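Local coordinates for protein PspGI restriction endonuclease (Pyrococcus sp. GI-H, PDB 3BM3) that probably cuts DNA at a specific sequence as a type II restriction endonuclease, here as a two-subunit enzyme bound to its substrate DNA, at residues 15-20 against 65-70; 72-77 against 90-95. The protein carries 2 engineered substitutions. One frame throughout, in Å; residues are numbered along the deposited sequence.

From the N terminus, the chain reaches 15-20, a loop before helix 20-31, and, after 44 intervening residues, arrives at 65-70 on helix 52-80. Interaction 1 closes this long, largely helical excursion. Further along the same helix, 72-77 opens interaction 2, which closes a far shorter loop of 12 residues by bringing back 90-95 on helix 85-115. The two contacts therefore follow in series, neither nested nor crossed, with centres about 9 Å apart. They also touch: I17 and N16 pack on V74, and Y67 lies against A95. Together they tie the N-terminal loop to two long helices, both of which carry residues that touch the bound DNA.

Interaction 1: residues 15-20 against 65-70; sequences QNIPPT and EIYKEY. With nucleotides of chain A.
Segment 15-20, a 3-10 end followed by loop, passes across one side of helix 52-80 and comes closest at I17, whose CA lies 6.0 Å from the CA of Y70. The contact is apolar and small, carried by I17 and P18 against Y67 and Y70, one helical turn apart. I17 bridges both tyrosines. Its CG1 points anti to the carbonyl carbon (chi1 -57°), which sends CD1 along the outer part of the Y67 ring, 3.7 Å from Y67 CE1. The other branch, CG2, reaches the stem of the second tyrosine, 3.9 Å from Y70 CB. P18 instead lies over a face of Y70: its CD stands 4.0 Å from the ring centroid, 25° off the ring normal, in a CH-pi contact displaced toward the rim. P18 CG follows over the same ring, 3.7 Å from Y70 CE2. Y67 works on two sides. With CG anti to the backbone N (chi1 167°), the ring turns one face to the adenine of DA6 of chain A, whose C2 lies 3.6 Å above the plane, while I17 approaches from the other side of that plane. The adenine is tilted to the ring rather than parallel to it, with DA6 N1 3.5 Å from Y67 CG. This is consistent with a wall of the pocket that holds a flipped-out base. Y67 OH is hydrogen-bonded to E71, one turn along its own helix, and Y70 OH to E26 of helix 20-31. R99 of helix 85-115 binds the carbonyls of I17 and P18. The loop thus runs between helix 52-80 and R99, just before the chain enters helix 20-31. That helix, which begins right after P19 at the N-cap position, packs on I66 and Y70.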
loop_
_atom_site.group_PDB
_atom_site.type_symbol
_atom_site.label_atom_id
_atom_site.label_comp_id
_atom_site.label_asym_id
_atom_site.label_seq_id
_atom_site.Cartn_x
_atom_site.Cartn_y
_atom_site.Cartn_z
ATOM N N GLN C 15 -1.374 -14.492 19.227
ATOM C CA GLN C 15 -2.258 -14.111 20.354
ATOM C C GLN C 15 -1.608 -14.346 21.707
ATOM O O GLN C 15 -2.134 -13.889 22.731
ATOM C CB GLN C 15 -3.589 -14.809 20.278
ATOM C CG GLN C 15 -4.389 -14.364 19.104
ATOM C CD GLN C 15 -5.653 -15.172 18.918
ATOM O OE1 GLN C 15 -5.766 -16.315 19.366
ATOM N NE2 GLN C 15 -6.589 -14.598 18.191
ATOM N N ASN C 16 -0.489 -15.064 21.700
ATOM C CA ASN C 16 0.362 -15.249 22.865
ATOM C C ASN C 16 1.418 -14.173 23.071
ATOM O O ASN C 16 2.109 -14.159 24.103
ATOM C CB ASN C 16 1.068 -16.588 22.769
ATOM C CG ASN C 16 0.122 -17.736 23.016
ATOM O OD1 ASN C 16 -0.352 -17.903 24.126
ATOM N ND2 ASN C 16 -0.231 -18.456 21.972
ATOM N N ILE C 17 1.551 -13.284 22.100
ATOM C CA ILE C 17 2.509 -12.205 22.184
ATOM C C ILE C 17 1.810 -10.977 22.745
ATOM O O ILE C 17 0.806 -10.526 22.196
ATOM C CB ILE C 17 3.148 -11.835 20.819
ATOM C CG1 ILE C 17 3.836 -13.057 20.183
ATOM C CG2 ILE C 17 4.104 -10.681 21.041
ATOM C CD1 ILE C 17 4.373 -12.831 18.838
ATOM N N PRO C 18 2.336 -10.422 23.838
ATOM C CA PRO C 18 1.720 -9.253 24.428
ATOM C C PRO C 18 1.470 -8.140 23.414
ATOM O O PRO C 18 2.228 -8.008 22.448
ATOM C CB PRO C 18 2.758 -8.820 25.454
ATOM C CG PRO C 18 3.350 -10.108 25.904
ATOM C CD PRO C 18 3.468 -10.903 24.648
ATOM N N PRO C 19 0.382 -7.392 23.593
ATOM C CA PRO C 19 0.083 -6.373 22.578
ATOM C C PRO C 19 1.118 -5.264 22.520
ATOM O O PRO C 19 1.859 -5.030 23.468
ATOM C CB PRO C 19 -1.260 -5.820 23.006
ATOM C CG PRO C 19 -1.435 -6.230 24.410
ATOM C CD PRO C 19 -0.642 -7.450 24.641
ATOM N N THR C 20 1.165 -4.601 21.381
ATOM C CA THR C 20 2.170 -3.587 21.134
ATOM C C THR C 20 2.173 -2.513 22.223
ATOM O O THR C 20 3.234 -2.093 22.651
ATOM C CB THR C 20 1.965 -2.936 19.754
ATOM O OG1 THR C 20 2.034 -3.946 18.768
ATOM C CG2 THR C 20 3.031 -1.903 19.455
ATOM N N GLU C 65 12.916 -5.204 19.694
ATOM C CA GLU C 65 13.719 -6.203 20.368
ATOM C C GLU C 65 12.906 -7.013 21.393
ATOM O O GLU C 65 13.019 -8.248 21.456
ATOM C CB GLU C 65 14.941 -5.543 21.017
ATOM C CG GLU C 65 15.597 -6.334 22.080
ATOM C CD GLU C 65 16.333 -5.419 23.052
ATOM O OE1 GLU C 65 16.906 -4.407 22.579
ATOM O OE2 GLU C 65 16.287 -5.711 24.274
ATOM N N ILE C 66 12.065 -6.351 22.172
ATOM C CA ILE C 66 11.216 -7.037 23.119
ATOM C C ILE C 66 10.243 -7.946 22.390
ATOM O O ILE C 66 10.092 -9.131 22.745
ATOM C CB ILE C 66 10.467 -6.037 24.030
ATOM C CG1 ILE C 66 11.497 -5.394 24.963
ATOM C CG2 ILE C 66 9.412 -6.716 24.864
ATOM C CD1 ILE C 66 10.980 -4.154 25.665
ATOM N N TYR C 67 9.592 -7.388 21.381
ATOM C CA TYR C 67 8.700 -8.174 20.546
ATOM C C TYR C 67 9.437 -9.449 20.088
ATOM O O TYR C 67 8.918 -10.544 20.158
ATOM C CB TYR C 67 8.265 -7.365 19.321
ATOM C CG TYR C 67 7.615 -8.284 18.347
ATOM C CD1 TYR C 67 6.292 -8.647 18.511
ATOM C CD2 TYR C 67 8.365 -8.875 17.330
ATOM C CE1 TYR C 67 5.721 -9.568 17.641
ATOM C CE2 TYR C 67 7.824 -9.761 16.476
ATOM C CZ TYR C 67 6.506 -10.118 16.641
ATOM O OH TYR C 67 5.989 -11.045 15.809
ATOM N N LYS C 68 10.640 -9.295 19.567
ATOM C CA LYS C 68 11.322 -10.477 19.009
ATOM C C LYS C 68 11.626 -11.524 20.058
ATOM O O LYS C 68 11.618 -12.714 19.770
ATOM C CB LYS C 68 12.579 -10.080 18.278
ATOM C CG LYS C 68 12.262 -9.379 16.984
ATOM C CD LYS C 68 13.479 -9.195 16.112
ATOM C CE LYS C 68 14.431 -8.178 16.683
ATOM N NZ LYS C 68 15.471 -7.795 15.687
ATOM N N GLU C 69 11.918 -11.084 21.276
ATOM C CA GLU C 69 12.125 -12.013 22.369
ATOM C C GLU C 69 10.863 -12.789 22.645
ATOM O O GLU C 69 10.902 -13.995 22.863
ATOM C CB GLU C 69 12.553 -11.278 23.638
ATOM C CG GLU C 69 13.928 -10.621 23.540
ATOM C CD GLU C 69 14.290 -9.838 24.807
ATOM O OE1 GLU C 69 14.344 -10.463 25.886
ATOM O OE2 GLU C 69 14.544 -8.601 24.727
ATOM N N TYR C 70 9.737 -12.101 22.649
ATOM C CA TYR C 70 8.453 -12.778 22.825
ATOM C C TYR C 70 8.147 -13.690 21.648
ATOM O O TYR C 70 7.700 -14.812 21.825
ATOM C CB TYR C 70 7.334 -11.780 22.994
ATOM C CG TYR C 70 7.329 -11.061 24.323
ATOM C CD1 TYR C 70 7.751 -11.687 25.494
ATOM C CD2 TYR C 70 6.882 -9.747 24.424
ATOM C CE1 TYR C 70 7.736 -11.017 26.704
ATOM C CE2 TYR C 70 6.869 -9.083 25.624
ATOM C CZ TYR C 70 7.271 -9.725 26.764
ATOM O OH TYR C 70 7.262 -9.097 27.992
ATOM P P DA A 6 7.698 -1.904 7.894
ATOM O OP1 DA A 6 7.778 -0.417 7.865
ATOM O OP2 DA A 6 8.913 -2.703 7.573
ATOM O "O5'" DA A 6 7.156 -2.292 9.337
ATOM C "C5'" DA A 6 7.202 -3.639 9.781
ATOM C "C4'" DA A 6 8.507 -3.880 10.492
ATOM O "O4'" DA A 6 8.521 -3.228 11.786
ATOM C "C3'" DA A 6 8.816 -5.353 10.755
ATOM O "O3'" DA A 6 10.133 -5.613 10.286
ATOM C "C2'" DA A 6 8.741 -5.475 12.267
ATOM C "C1'" DA A 6 9.170 -4.093 12.697
ATOM N N9 DA A 6 8.788 -3.699 14.053
ATOM C C8 DA A 6 9.199 -2.565 14.704
ATOM N N7 DA A 6 8.730 -2.453 15.920
ATOM C C5 DA A 6 7.951 -3.588 16.083
ATOM C C6 DA A 6 7.189 -4.056 17.165
ATOM N N6 DA A 6 7.082 -3.407 18.328
ATOM N N1 DA A 6 6.536 -5.228 17.012
ATOM C C2 DA A 6 6.650 -5.876 15.844
ATOM N N3 DA A 6 7.336 -5.537 14.755
ATOM C C4 DA A 6 7.974 -4.367 14.941
#

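Interaction 2: residues 72-77 against 90-95; sequences KQVREA and QSFQQA. With nucleotides of chain B.
V74 is the first residue of 72-77 to meet F92, the single side chain of 90-95 that carries this contact. V74 CG1, anti to the backbone N (chi1 172°), comes in near the ring plane at its edge and stops 3.8 Å from F92 CZ. R75 then wraps the neighbouring part of the same ring. R75 CA lies in the plane of the phenyl, at its edge, while R75 CB sits 3.8 Å from F92 CE2. Beyond CB the arginine is extended until its chain bends at chi3 (-74°) and brings the guanidinium back alongside the phenyl. F92 CE2 lies 3.6 Å above the plane of the guanidinium, and the two planes are turned 69° apart, so the phenyl rim faces the flat of the guanidinium instead of stacking on it. The closest atom is R75 NH2, 3.5 Å from F92 CD2. Salt bridges with E89 through NE and with E71 through NH2 would hold the arginine in this folded pose. Next in sequence, E76 takes no part in the contact, and its OE2 forms a salt bridge with K72 NZ, one turn back. Helix 85-115 meanwhile turns another side to the DNA. S91 OG donates to OP1 of DA10 of chain B over 2.6 Å. Q94 reads two guanines at their minor-groove edges: Q94 OE1 accepts N2 of DG8 of chain B at 2.9 Å, Q94 NE2 returns a bond to N3 of that base, and the backbone O of Q94 receives N2 of DG9 of chain B. Q90 and Q93 pair reciprocally with Q93 and Q90 of the second subunit. F92 thus pins together the arms of an alpha-helical hairpin whose second helix is a minor-groove recognition element at the dimer interface, in an enzyme of the PD-(D/E)XK clan.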
loop_
_atom_site.group_PDB
_atom_site.type_symbol
_atom_site.label_atom_id
_atom_site.label_comp_id
_atom_site.label_asym_id
_atom_site.label_seq_id
_atom_site.Cartn_x
_atom_site.Cartn_y
_atom_site.Cartn_z
ATOM N N LYS C 72 10.209 -15.218 19.826
ATOM C CA LYS C 72 11.088 -16.387 19.941
ATOM C C LYS C 72 10.501 -17.371 20.931
ATOM O O LYS C 72 10.456 -18.579 20.688
ATOM C CB LYS C 72 12.467 -15.948 20.399
ATOM C CG LYS C 72 13.448 -17.072 20.552
ATOM C CD LYS C 72 14.831 -16.511 20.833
ATOM C CE LYS C 72 15.811 -17.617 21.108
ATOM N NZ LYS C 72 15.861 -18.561 19.959
ATOM N N GLN C 73 10.005 -16.869 22.055
ATOM C CA GLN C 73 9.346 -17.753 23.006
ATOM C C GLN C 73 8.170 -18.486 22.392
ATOM O O GLN C 73 7.986 -19.691 22.577
ATOM C CB GLN C 73 8.843 -16.967 24.204
ATOM C CG GLN C 73 9.949 -16.441 25.082
ATOM C CD GLN C 73 9.410 -15.767 26.297
ATOM O OE1 GLN C 73 8.423 -16.226 26.885
ATOM N NE2 GLN C 73 10.015 -14.660 26.664
ATOM N N VAL C 74 7.352 -17.736 21.668
ATOM C CA VAL C 74 6.171 -18.286 21.041
ATOM C C VAL C 74 6.569 -19.277 19.946
ATOM O O VAL C 74 6.018 -20.372 19.847
ATOM C CB VAL C 74 5.289 -17.178 20.484
ATOM C CG1 VAL C 74 4.157 -17.766 19.654
ATOM C CG2 VAL C 74 4.719 -16.377 21.605
ATOM N N ARG C 75 7.577 -18.921 19.162
ATOM C CA ARG C 75 8.090 -19.806 18.135
ATOM C C ARG C 75 8.501 -21.148 18.721
ATOM O O ARG C 75 8.090 -22.232 18.253
ATOM C CB ARG C 75 9.296 -19.163 17.449
ATOM C CG ARG C 75 9.824 -20.040 16.315
ATOM C CD ARG C 75 11.024 -19.411 15.651
ATOM N NE ARG C 75 10.617 -18.292 14.823
ATOM C CZ ARG C 75 10.771 -17.007 15.121
ATOM N NH1 ARG C 75 11.361 -16.630 16.249
ATOM N NH2 ARG C 75 10.332 -16.098 14.284
ATOM N N GLU C 76 9.312 -21.086 19.767
ATOM C CA GLU C 76 9.780 -22.318 20.385
ATOM C C GLU C 76 8.623 -23.189 20.869
ATOM O O GLU C 76 8.635 -24.412 20.698
ATOM C CB GLU C 76 10.786 -22.001 21.499
ATOM C CG GLU C 76 12.063 -21.399 20.937
ATOM C CD GLU C 76 13.093 -21.037 21.996
ATOM O OE1 GLU C 76 12.806 -21.151 23.220
ATOM O OE2 GLU C 76 14.198 -20.611 21.595
ATOM N N ALA C 77 7.605 -22.575 21.451
ATOM C CA ALA C 77 6.468 -23.316 21.979
ATOM C C ALA C 77 5.713 -23.986 20.859
ATOM O O ALA C 77 5.342 -25.167 20.982
ATOM C CB ALA C 77 5.537 -22.388 22.786
ATOM N N GLN C 90 4.649 -17.049 8.693
ATOM C CA GLN C 90 3.839 -16.096 7.940
ATOM C C GLN C 90 3.095 -15.243 8.955
ATOM O O GLN C 90 3.017 -14.020 8.832
ATOM C CB GLN C 90 2.837 -16.822 7.049
ATOM C CG GLN C 90 1.945 -15.853 6.341
ATOM C CD GLN C 90 0.828 -16.524 5.635
ATOM O OE1 GLN C 90 0.133 -17.332 6.239
ATOM N NE2 GLN C 90 0.666 -16.227 4.357
ATOM N N SER C 91 2.522 -15.911 9.950
ATOM C CA SER C 91 1.779 -15.221 11.011
ATOM C C SER C 91 2.636 -14.201 11.729
ATOM O O SER C 91 2.204 -13.073 11.966
ATOM C CB SER C 91 1.143 -16.200 11.996
ATOM O OG SER C 91 0.073 -16.931 11.395
ATOM N N PHE C 92 3.882 -14.558 12.017
ATOM C CA PHE C 92 4.768 -13.631 12.649
ATOM C C PHE C 92 5.088 -12.447 11.736
ATOM O O PHE C 92 5.105 -11.337 12.214
ATOM C CB PHE C 92 6.058 -14.296 13.032
ATOM C CG PHE C 92 5.962 -15.252 14.188
ATOM C CD1 PHE C 92 5.051 -15.102 15.234
ATOM C CD2 PHE C 92 6.849 -16.305 14.247
ATOM C CE1 PHE C 92 5.049 -15.965 16.330
ATOM C CE2 PHE C 92 6.815 -17.169 15.311
ATOM C CZ PHE C 92 5.942 -17.001 16.352
ATOM N N GLN C 93 5.350 -12.690 10.445
ATOM C CA GLN C 93 5.626 -11.591 9.513
ATOM C C GLN C 93 4.437 -10.650 9.492
ATOM O O GLN C 93 4.596 -9.453 9.525
ATOM C CB GLN C 93 5.989 -12.080 8.095
ATOM C CG GLN C 93 6.233 -10.972 7.143
ATOM C CD GLN C 93 7.397 -10.135 7.590
ATOM O OE1 GLN C 93 8.552 -10.599 7.496
ATOM N NE2 GLN C 93 7.118 -8.938 8.152
ATOM N N GLN C 94 3.242 -11.215 9.406
ATOM C CA GLN C 94 2.024 -10.412 9.367
ATOM C C GLN C 94 1.848 -9.607 10.657
ATOM O O GLN C 94 1.458 -8.444 10.631
ATOM C CB GLN C 94 0.828 -11.293 9.020
ATOM C CG GLN C 94 0.940 -11.918 7.663
ATOM C CD GLN C 94 0.737 -10.959 6.510
ATOM O OE1 GLN C 94 1.425 -9.941 6.418
ATOM N NE2 GLN C 94 -0.195 -11.273 5.643
ATOM N N ALA C 95 2.156 -10.238 11.784
ATOM C CA ALA C 95 2.212 -9.534 13.080
ATOM C C ALA C 95 3.210 -8.411 13.058
ATOM O O ALA C 95 2.933 -7.321 13.529
ATOM C CB ALA C 95 2.512 -10.519 14.213
ATOM P P DG B 9 -4.250 -14.628 4.504
ATOM O OP1 DG B 9 -3.945 -15.874 3.747
ATOM O OP2 DG B 9 -5.612 -14.047 4.437
ATOM O "O5'" DG B 9 -3.902 -14.883 6.031
ATOM C "C5'" DG B 9 -2.606 -15.342 6.391
ATOM C "C4'" DG B 9 -2.090 -14.578 7.586
ATOM O "O4'" DG B 9 -1.888 -13.182 7.237
ATOM C "C3'" DG B 9 -3.017 -14.568 8.796
ATOM O "O3'" DG B 9 -2.201 -14.515 9.958
ATOM C "C2'" DG B 9 -3.782 -13.268 8.613
ATOM C "C1'" DG B 9 -2.700 -12.354 8.062
ATOM N N9 DG B 9 -3.191 -11.258 7.230
ATOM C C8 DG B 9 -4.176 -11.321 6.278
ATOM N N7 DG B 9 -4.365 -10.186 5.658
ATOM C C5 DG B 9 -3.457 -9.318 6.246
ATOM C C6 DG B 9 -3.196 -7.948 5.987
ATOM O O6 DG B 9 -3.728 -7.209 5.149
ATOM N N1 DG B 9 -2.199 -7.452 6.820
ATOM C C2 DG B 9 -1.533 -8.178 7.777
ATOM N N2 DG B 9 -0.598 -7.524 8.472
ATOM N N3 DG B 9 -1.768 -9.457 8.028
ATOM C C4 DG B 9 -2.734 -9.960 7.229
ATOM P P DA B 10 -2.861 -14.627 11.414
ATOM O OP1 DA B 10 -2.097 -15.680 12.144
ATOM O OP2 DA B 10 -4.330 -14.708 11.338
ATOM O "O5'" DA B 10 -2.429 -13.248 12.068
ATOM C "C5'" DA B 10 -1.060 -12.885 12.079
ATOM C "C4'" DA B 10 -0.890 -11.475 12.582
ATOM O "O4'" DA B 10 -1.425 -10.541 11.621
ATOM C "C3'" DA B 10 -1.603 -11.187 13.896
ATOM O "O3'" DA B 10 -0.769 -10.358 14.684
ATOM C "C2'" DA B 10 -2.871 -10.464 13.467
ATOM C "C1'" DA B 10 -2.421 -9.719 12.221
ATOM N N9 DA B 10 -3.471 -9.546 11.226
ATOM C C8 DA B 10 -4.374 -10.488 10.801
ATOM N N7 DA B 10 -5.180 -10.065 9.862
ATOM C C5 DA B 10 -4.786 -8.749 9.660
ATOM C C6 DA B 10 -5.243 -7.763 8.786
ATOM N N6 DA B 10 -6.225 -7.968 7.907
ATOM N N1 DA B 10 -4.649 -6.550 8.839
ATOM C C2 DA B 10 -3.647 -6.365 9.713
ATOM N N3 DA B 10 -3.116 -7.228 10.582
ATOM C C4 DA B 10 -3.743 -8.413 10.502
ATOM P P DG B 8 0.133 -15.938 0.447
ATOM O OP1 DG B 8 1.558 -15.563 0.384
ATOM O OP2 DG B 8 -0.256 -17.355 0.691
ATOM O "O5'" DG B 8 -0.560 -15.084 1.592
ATOM C "C5'" DG B 8 -0.471 -13.670 1.589
ATOM C "C4'" DG B 8 -1.216 -13.134 2.783
ATOM O "O4'" DG B 8 -1.119 -11.689 2.816
ATOM C "C3'" DG B 8 -2.712 -13.441 2.752
ATOM O "O3'" DG B 8 -3.173 -13.523 4.095
ATOM C "C2'" DG B 8 -3.278 -12.180 2.127
ATOM C "C1'" DG B 8 -2.435 -11.170 2.871
ATOM N N9 DG B 8 -2.410 -9.823 2.314
ATOM C C8 DG B 8 -3.132 -9.342 1.248
ATOM N N7 DG B 8 -2.924 -8.074 1.025
ATOM C C5 DG B 8 -2.009 -7.700 1.998
ATOM C C6 DG B 8 -1.426 -6.445 2.273
ATOM O O6 DG B 8 -1.630 -5.361 1.708
ATOM N N1 DG B 8 -0.530 -6.516 3.336
ATOM C C2 DG B 8 -0.247 -7.655 4.055
ATOM N N2 DG B 8 0.648 -7.530 5.036
ATOM N N3 DG B 8 -0.803 -8.828 3.820
ATOM C C4 DG B 8 -1.667 -8.780 2.786
#